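Local atomic coordinates of heme-binding protein A (PDB entry 3TPA), a protein that probably serves as the glutathione-binding solute receptor of a bacterial ABC transporter, although it is named for heme binding. Residues F99-Q104 against S129-V134; N123-P128 against I154-M159. The protein carries 1 engineered substitution. One frame throughout, in Å; residues are numbered along the deposited sequence.

Interaction 1: F99-Q104 against S129-V134; sequences FSFQRQ and SILKSV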
ATOM      1  N   PHE A  99      -4.028  16.492  18.473  1.00 11.94           N
ATOM      2  CA  PHE A  99      -4.577  17.277  17.362  1.00 12.80           C
ATOM      3  C   PHE A  99      -4.601  16.480  16.038  1.00 22.97           C
ATOM      4  O   PHE A  99      -5.612  16.461  15.315  1.00 19.92           O
ATOM      5  CB  PHE A  99      -3.767  18.578  17.171  1.00 11.22           C
ATOM      6  CG  PHE A  99      -4.178  19.378  15.966  1.00 13.26           C
ATOM      7  CD1 PHE A  99      -5.143  20.367  16.069  1.00 18.41           C
ATOM      8  CD2 PHE A  99      -3.604  19.129  14.721  1.00 16.27           C
ATOM      9  CE1 PHE A  99      -5.524  21.097  14.965  1.00 21.29           C
ATOM     10  CE2 PHE A  99      -3.977  19.859  13.605  1.00 17.91           C
ATOM     11  CZ  PHE A  99      -4.941  20.842  13.725  1.00 20.24           C
ATOM     12  N   SER A 100      -3.487  15.824  15.719  1.00 14.94           N
ATOM     13  CA  SER A 100      -3.342  15.195  14.406  1.00 15.55           C
ATOM     14  C   SER A 100      -4.299  14.010  14.239  1.00 16.49           C
ATOM     15  O   SER A 100      -4.875  13.813  13.176  1.00 14.52           O
ATOM     16  CB  SER A 100      -1.893  14.761  14.192  1.00 17.09           C
ATOM     17  OG  SER A 100      -1.025  15.873  14.364  1.00 15.42           O
ATOM     18  N   PHE A 101      -4.470  13.235  15.307  1.00 15.28           N
ATOM     19  CA  PHE A 101      -5.430  12.135  15.321  1.00 13.63           C
ATOM     20  C   PHE A 101      -6.857  12.651  15.351  1.00 17.72           C
ATOM     21  O   PHE A 101      -7.717  12.186  14.596  1.00 17.96           O
ATOM     22  CB  PHE A 101      -5.192  11.226  16.538  1.00 14.48           C
ATOM     23  CG  PHE A 101      -4.123  10.194  16.318  1.00 19.28           C
ATOM     24  CD1 PHE A 101      -4.459   8.873  16.089  1.00 21.92           C
ATOM     25  CD2 PHE A 101      -2.783  10.556  16.289  1.00 13.46           C
ATOM     26  CE1 PHE A 101      -3.479   7.927  15.885  1.00 20.69           C
ATOM     27  CE2 PHE A 101      -1.802   9.612  16.076  1.00 16.78           C
ATOM     28  CZ  PHE A 101      -2.145   8.302  15.869  1.00 17.10           C
ATOM     29  N   GLN A 102      -7.112  13.607  16.239  1.00 15.39           N
ATOM     30  CA  GLN A 102      -8.487  14.019  16.502  1.00 17.59           C
ATOM     31  C   GLN A 102      -9.118  14.832  15.367  1.00 15.81           C
ATOM     32  O   GLN A 102     -10.320  14.767  15.166  1.00 20.71           O
ATOM     33  CB  GLN A 102      -8.599  14.731  17.864  1.00 14.49           C
ATOM     34  CG  GLN A 102      -8.443  13.775  19.079  1.00 14.47           C
ATOM     35  CD  GLN A 102      -9.387  12.607  19.019  1.00 24.51           C
ATOM     36  OE1 GLN A 102      -8.963  11.458  18.917  1.00 33.31           O
ATOM     37  NE2 GLN A 102     -10.678  12.889  19.081  1.00 29.51           N
ATOM     38  N   ARG A 103      -8.316  15.580  14.616  1.00 14.69           N
ATOM     39  CA  ARG A 103      -8.838  16.289  13.451  1.00 19.66           C
ATOM     40  C   ARG A 103      -9.608  15.280  12.609  1.00 20.49           C
ATOM     41  O   ARG A 103     -10.683  15.569  12.069  1.00 18.63           O
ATOM     42  CB  ARG A 103      -7.712  16.898  12.614  1.00 19.09           C
ATOM     43  CG  ARG A 103      -8.214  17.576  11.348  1.00 17.06           C
ATOM     44  CD  ARG A 103      -7.099  17.905  10.359  1.00 14.99           C
ATOM     45  NE  ARG A 103      -7.659  18.592   9.199  1.00 18.87           N
ATOM     46  CZ  ARG A 103      -6.952  19.189   8.253  1.00 25.15           C
ATOM     47  NH1 ARG A 103      -5.624  19.198   8.303  1.00 19.88           N
ATOM     48  NH2 ARG A 103      -7.586  19.785   7.258  1.00 21.44           N
ATOM     49  N   GLN A 104      -9.058  14.074  12.559  1.00 14.11           N
ATOM     50  CA  GLN A 104      -9.589  13.003  11.747  1.00 17.52           C
ATOM     51  C   GLN A 104     -10.744  12.263  12.408  1.00 19.44           C
ATOM     52  O   GLN A 104     -11.769  12.052  11.781  1.00 17.14           O
ATOM     53  CB  GLN A 104      -8.464  12.023  11.380  1.00 15.55           C
ATOM     54  CG  GLN A 104      -7.245  12.750  10.756  1.00 13.07           C
ATOM     55  CD  GLN A 104      -6.270  11.814  10.092  1.00 16.60           C
ATOM     56  OE1 GLN A 104      -6.652  10.950   9.307  1.00 15.49           O
ATOM     57  NE2 GLN A 104      -4.994  11.986  10.396  1.00 20.60           N
ATOM     58  N   SER A 129     -13.622   2.373  13.746  1.00 22.81           N
ATOM     59  CA  SER A 129     -14.147   1.257  14.513  1.00 27.76           C
ATOM     60  C   SER A 129     -13.089   0.618  15.412  1.00 32.07           C
ATOM     61  O   SER A 129     -13.415   0.008  16.421  1.00 27.61           O
ATOM     62  CB  SER A 129     -14.748   0.209  13.570  1.00 28.63           C
ATOM     63  OG  SER A 129     -13.794  -0.253  12.638  1.00 30.60           O
ATOM     64  N   ILE A 130     -11.820   0.762  15.039  1.00 24.32           N
ATOM     65  CA  ILE A 130     -10.720   0.198  15.816  1.00 21.36           C
ATOM     66  C   ILE A 130     -10.294   1.113  16.972  1.00 27.51           C
ATOM     67  O   ILE A 130      -9.949   0.649  18.056  1.00 23.49           O
ATOM     68  CB  ILE A 130      -9.512  -0.079  14.903  1.00 29.28           C
ATOM     69  CG1 ILE A 130      -9.832  -1.247  13.967  1.00 36.41           C
ATOM     70  CG2 ILE A 130      -8.266  -0.366  15.726  1.00 34.90           C
ATOM     71  CD1 ILE A 130      -8.763  -1.540  12.945  1.00 35.85           C
ATOM     72  N   LEU A 131     -10.331   2.422  16.729  1.00 22.23           N
ATOM     73  CA  LEU A 131      -9.800   3.406  17.664  1.00 23.18           C
ATOM     74  C   LEU A 131     -10.816   3.827  18.722  1.00 28.19           C
ATOM     75  O   LEU A 131     -11.882   4.353  18.395  1.00 34.50           O
ATOM     76  CB  LEU A 131      -9.374   4.655  16.892  1.00 28.52           C
ATOM     77  CG  LEU A 131      -7.953   5.194  17.034  1.00 33.25           C
ATOM     78  CD1 LEU A 131      -7.881   6.587  16.420  1.00 27.21           C
ATOM     79  CD2 LEU A 131      -7.520   5.227  18.489  1.00 30.83           C
ATOM     80  N   LYS A 132     -10.498   3.638  19.994  1.00 18.64           N
ATOM     81  CA  LYS A 132     -11.428   4.105  21.006  1.00 23.29           C
ATOM     82  C   LYS A 132     -11.097   5.530  21.426  1.00 26.21           C
ATOM     83  O   LYS A 132     -11.985   6.369  21.553  1.00 25.10           O
ATOM     84  CB  LYS A 132     -11.462   3.190  22.231  1.00 29.16           C
ATOM     85  CG  LYS A 132     -12.316   3.746  23.375  1.00 25.81           C
ATOM     86  CD  LYS A 132     -12.372   2.784  24.564  1.00 35.69           C
ATOM     87  CE  LYS A 132     -13.643   1.945  24.551  1.00 45.75           C
ATOM     88  NZ  LYS A 132     -13.620   0.879  25.592  1.00 54.31           N
ATOM     89  N   SER A 133      -9.817   5.807  21.644  1.00 18.10           N
ATOM     90  CA  SER A 133      -9.451   7.121  22.150  1.00 19.38           C
ATOM     91  C   SER A 133      -7.964   7.415  22.056  1.00 18.50           C
ATOM     92  O   SER A 133      -7.130   6.515  22.084  1.00 21.31           O
ATOM     93  CB  SER A 133      -9.929   7.279  23.602  1.00 19.73           C
ATOM     94  OG  SER A 133      -9.212   6.411  24.459  1.00 16.34           O
ATOM     95  N   VAL A 134      -7.659   8.703  21.928  1.00 20.57           N
ATOM     96  CA  VAL A 134      -6.299   9.225  21.887  1.00 13.16           C
ATOM     97  C   VAL A 134      -6.225  10.345  22.916  1.00 21.94           C
ATOM     98  O   VAL A 134      -6.823  11.409  22.723  1.00 25.18           O
ATOM     99  CB  VAL A 134      -5.968   9.804  20.512  1.00 15.94           C
ATOM    100  CG1 VAL A 134      -4.538  10.373  20.485  1.00 13.75           C
ATOM    101  CG2 VAL A 134      -6.138   8.742  19.435  1.00 20.98           C
TER
HETATM  102  O   HOH W   1     -10.049  10.489  21.618  1.00 29.67           O
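Phe101, on helix 94-105, and Val134, on the edge strand 131-136, make the apolar part of this contact. The two side chains cross at about a right angle: methyl CG2 of Val134 approaches the ring obliquely, 3.7 Å from Phe101 CD1, and lies 3.9 Å from Phe101 CB. With Val134 CG1 anti to its backbone N (chi1 179°), both methyls face the base of the phenylalanine. Leu131, the residue where the chain leaves helix 127-130, meets the ring at its edge and near its plane, with CD1 4.1 Å from Phe101 CD1. Ile144 of the adjoining strand 141-146 touches both Phe101 and Leu131.

The polar part is indirect. Gln102 bends at chi2 (-54°), which carries its amide alongside Val134, with OE1 3.8 Å from Val134 CB. A water accepts the N-H of Val134 at 3.0 Å from its N and gives a weak bond to Gln102 OE1, 3.1 Å away. Just before Val134, Lys132 and Ser133 both face Thr145 across the sheet, a classic beta bulge.

Helix and strand are therefore joined mainly by dispersion and burial of apolar surface, with one water linking a strand N-H to the side-chain amide oxygen of Gln102 at the partly exposed margin.

Interaction 2: N123-P128 against I154-M159; sequences NWMNLP and ITTVAM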
ATOM      1  N   ASN A 123     -10.301   6.072   7.330  1.00 19.10           N
ATOM      2  CA  ASN A 123     -11.409   5.147   7.068  1.00 18.86           C
ATOM      3  C   ASN A 123     -10.972   3.840   6.408  1.00 22.66           C
ATOM      4  O   ASN A 123     -11.446   2.764   6.767  1.00 18.82           O
ATOM      5  CB  ASN A 123     -12.494   5.831   6.220  1.00 16.18           C
ATOM      6  CG  ASN A 123     -13.272   6.857   7.017  1.00 23.42           C
ATOM      7  OD1 ASN A 123     -14.149   6.512   7.807  1.00 26.77           O
ATOM      8  ND2 ASN A 123     -12.936   8.124   6.833  1.00 22.74           N
ATOM      9  N   TRP A 124     -10.056   3.930   5.451  1.00 26.13           N
ATOM     10  CA  TRP A 124      -9.562   2.726   4.785  1.00 28.31           C
ATOM     11  C   TRP A 124      -8.925   1.752   5.776  1.00 26.39           C
ATOM     12  O   TRP A 124      -9.051   0.541   5.613  1.00 24.05           O
ATOM     13  CB  TRP A 124      -8.587   3.074   3.665  1.00 31.52           C
ATOM     14  CG  TRP A 124      -9.245   3.734   2.485  1.00 47.24           C
ATOM     15  CD1 TRP A 124     -10.548   3.593   2.088  1.00 52.75           C
ATOM     16  CD2 TRP A 124      -8.647   4.662   1.571  1.00 54.15           C
ATOM     17  NE1 TRP A 124     -10.790   4.358   0.972  1.00 56.63           N
ATOM     18  CE2 TRP A 124      -9.641   5.028   0.635  1.00 54.75           C
ATOM     19  CE3 TRP A 124      -7.366   5.213   1.444  1.00 55.40           C
ATOM     20  CZ2 TRP A 124      -9.395   5.913  -0.405  1.00 47.70           C
ATOM     21  CZ3 TRP A 124      -7.127   6.095   0.412  1.00 52.91           C
ATOM     22  CH2 TRP A 124      -8.135   6.436  -0.501  1.00 52.38           C
ATOM     23  N   MET A 125      -8.245   2.287   6.791  1.00 19.06           N
ATOM     24  CA  MET A 125      -7.600   1.472   7.823  1.00 21.34           C
ATOM     25  C   MET A 125      -8.525   1.161   9.013  1.00 24.98           C
ATOM     26  O   MET A 125      -8.086   0.656  10.050  1.00 26.08           O
ATOM     27  CB  MET A 125      -6.310   2.145   8.310  1.00 18.98           C
ATOM     28  CG  MET A 125      -5.324   2.462   7.187  1.00 12.15           C
ATOM     29  SD  MET A 125      -5.003   1.055   6.094  1.00 22.99           S
ATOM     30  CE  MET A 125      -4.223  -0.093   7.227  1.00 25.53           C
ATOM     31  N   ASN A 126      -9.802   1.482   8.853  1.00 23.82           N
ATOM     32  CA  ASN A 126     -10.833   1.108   9.815  1.00 25.94           C
ATOM     33  C   ASN A 126     -10.629   1.666  11.209  1.00 24.62           C
ATOM     34  O   ASN A 126     -11.061   1.069  12.184  1.00 26.51           O
ATOM     35  CB  ASN A 126     -10.981  -0.412   9.888  1.00 28.15           C
ATOM     36  CG  ASN A 126     -11.073  -1.053   8.523  1.00 42.70           C
ATOM     37  OD1 ASN A 126     -12.015  -0.809   7.763  1.00 40.16           O
ATOM     38  ND2 ASN A 126     -10.089  -1.887   8.202  1.00 49.27           N
ATOM     39  N   LEU A 127      -9.976   2.813  11.312  1.00 22.92           N
ATOM     40  CA  LEU A 127      -9.809   3.434  12.625  1.00 20.94           C
ATOM     41  C   LEU A 127     -11.122   3.895  13.271  1.00 23.36           C
ATOM     42  O   LEU A 127     -11.219   3.940  14.490  1.00 27.60           O
ATOM     43  CB  LEU A 127      -8.818   4.600  12.554  1.00 21.21           C
ATOM     44  CG  LEU A 127      -7.421   4.139  12.133  1.00 20.79           C
ATOM     45  CD1 LEU A 127      -6.439   5.276  12.239  1.00 21.07           C
ATOM     46  CD2 LEU A 127      -6.983   2.968  12.987  1.00 21.20           C
ATOM     47  N   PRO A 128     -12.129   4.277  12.466  1.00 22.76           N
ATOM     48  CA  PRO A 128     -13.337   4.714  13.176  1.00 21.86           C
ATOM     49  C   PRO A 128     -13.873   3.622  14.099  1.00 22.54           C
ATOM     50  O   PRO A 128     -14.510   3.914  15.103  1.00 21.82           O
ATOM     51  CB  PRO A 128     -14.332   4.971  12.046  1.00 20.81           C
ATOM     52  CG  PRO A 128     -13.486   5.330  10.863  1.00 20.66           C
ATOM     53  CD  PRO A 128     -12.234   4.479  11.008  1.00 20.09           C
ATOM     54  N   ILE A 154       0.094  -1.015  15.249  1.00 14.96           N
ATOM     55  CA  ILE A 154       1.427  -0.393  15.354  1.00 16.94           C
ATOM     56  C   ILE A 154       1.989   0.018  13.974  1.00 16.19           C
ATOM     57  O   ILE A 154       2.597   1.088  13.818  1.00 14.58           O
ATOM     58  CB  ILE A 154       2.446  -1.271  16.152  1.00 18.73           C
ATOM     59  CG1 ILE A 154       3.644  -0.418  16.601  1.00 22.08           C
ATOM     60  CG2 ILE A 154       2.924  -2.501  15.345  1.00 16.57           C
ATOM     61  CD1 ILE A 154       3.254   0.841  17.349  1.00 21.10           C
ATOM     62  N   THR A 155       1.764  -0.804  12.955  1.00 17.90           N
ATOM     63  CA  THR A 155       2.194  -0.413  11.607  1.00 19.46           C
ATOM     64  C   THR A 155       1.299   0.667  11.003  1.00 22.20           C
ATOM     65  O   THR A 155       1.767   1.527  10.266  1.00 16.56           O
ATOM     66  CB  THR A 155       2.362  -1.609  10.647  1.00 21.62           C
ATOM     67  OG1 THR A 155       1.169  -2.375  10.623  1.00 25.45           O
ATOM     68  CG2 THR A 155       3.495  -2.514  11.110  1.00 27.35           C
ATOM     69  N   THR A 156       0.010   0.653  11.331  1.00 16.34           N
ATOM     70  CA  THR A 156      -0.857   1.737  10.880  1.00 14.22           C
ATOM     71  C   THR A 156      -0.348   3.105  11.359  1.00 16.37           C
ATOM     72  O   THR A 156      -0.409   4.092  10.625  1.00 21.74           O
ATOM     73  CB  THR A 156      -2.321   1.502  11.308  1.00 17.96           C
ATOM     74  OG1 THR A 156      -2.775   0.279  10.716  1.00 22.85           O
ATOM     75  CG2 THR A 156      -3.224   2.664  10.851  1.00 15.55           C
ATOM     76  N   VAL A 157       0.174   3.149  12.579  1.00 13.90           N
ATOM     77  CA  VAL A 157       0.677   4.385  13.191  1.00 15.38           C
ATOM     78  C   VAL A 157       1.861   4.991  12.423  1.00 15.57           C
ATOM     79  O   VAL A 157       2.129   6.198  12.522  1.00 18.12           O
ATOM     80  CB  VAL A 157       1.085   4.139  14.661  1.00 15.65           C
ATOM     81  CG1 VAL A 157       1.815   5.336  15.247  1.00 13.11           C
ATOM     82  CG2 VAL A 157      -0.144   3.814  15.485  1.00 20.19           C
ATOM     83  N   ALA A 158       2.557   4.147  11.662  1.00 12.69           N
ATOM     84  CA  ALA A 158       3.706   4.564  10.853  1.00 13.37           C
ATOM     85  C   ALA A 158       3.313   5.032   9.446  1.00 18.89           C
ATOM     86  O   ALA A 158       4.156   5.474   8.656  1.00 11.49           O
ATOM     87  CB  ALA A 158       4.717   3.412  10.755  1.00 12.11           C
ATOM     88  N   MET A 159       2.026   4.944   9.131  1.00 13.26           N
ATOM     89  CA  MET A 159       1.580   5.324   7.798  1.00 15.84           C
ATOM     90  C   MET A 159       1.522   6.833   7.652  1.00 11.56           C
ATOM     91  O   MET A 159       1.339   7.567   8.632  1.00 12.47           O
ATOM     92  CB  MET A 159       0.223   4.662   7.486  1.00 20.38           C
ATOM     93  CG  MET A 159       0.288   3.136   7.399  1.00 12.65           C
ATOM     94  SD  MET A 159      -1.343   2.392   7.115  1.00 15.58           S
ATOM     95  CE  MET A 159      -1.777   3.109   5.534  1.00 15.23           C
TER
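Met125 is folded at every side-chain torsion: CG stands anti to the carbonyl carbon (chi1 -55°), and further bends at chi2 and chi3 swing the methyl in between Met159 and Thr156. Met159 takes a straighter path, extended at chi2 (177°) and bent at chi3, and the two thioethers meet tip to tip. Met125 CE sits 3.8 Å from Met159 SD, and Met159 CE sits 3.9 Å from Met125 SD. Each sulfur thus has the other residue's methyl against it, and the two sulfurs are themselves 4.0 Å apart.

Thr156 slides past Met125 in the opposite direction and touches it with both branches. Its methyl CG2 lies 4.0 Å from Met125 CB, near the root of the side chain, while its hydroxyl OG1 is 3.8 Å from Met125 CE, at the far end. Leu127 extends the apolar patch more loosely, with CD2 4.3 Å from Thr156 CG2.

Backbone turns present these groups on both sides, joining the end of helix 120-124 to the region where helix 153-156 gives way to a turn. Helix 120-124 ends in a Schellman motif in which Asn126, with positive phi, is the C-prime residue; this reversal leaves Met125 and Leu127 both directed at the other segment. Opposite them, a type I turn from Thr156 to Met159, closed by a 3.0 Å hydrogen bond from Met159 N to Thr156 O, places its first and last side chains toward the same partner. Tyr121 also packs on Met159, and Asn416 from a distant part of the chain touches Met125.

The contact is buried and rests on van der Waals attraction, with the polarisable sulfurs contributing dispersion; the two segments share no direct hydrogen bond, and the contact depends on how the bent side chains fit together.

Overall arrangement
Both contacts draw on helix 127-130, and their centres lie 10 Å apart. They touch where Ile130 CD1 packs 3.7 Å from Met125 O. Interaction 1 is the more peripheral, its centre about 21 Å from the centre of the chain, and sets helix 94-105 against the edge of the antiparallel sheet; a water sits at its margin. Interaction 2, its centre about 12 Å from that of the chain, is wholly buried and joins turns at the ends of short helices through bent thioether side chains instead of an aromatic ring. Since their segments alternate along the sequence, the two contacts interlock successive parts of one solute-binding protein family 5 region.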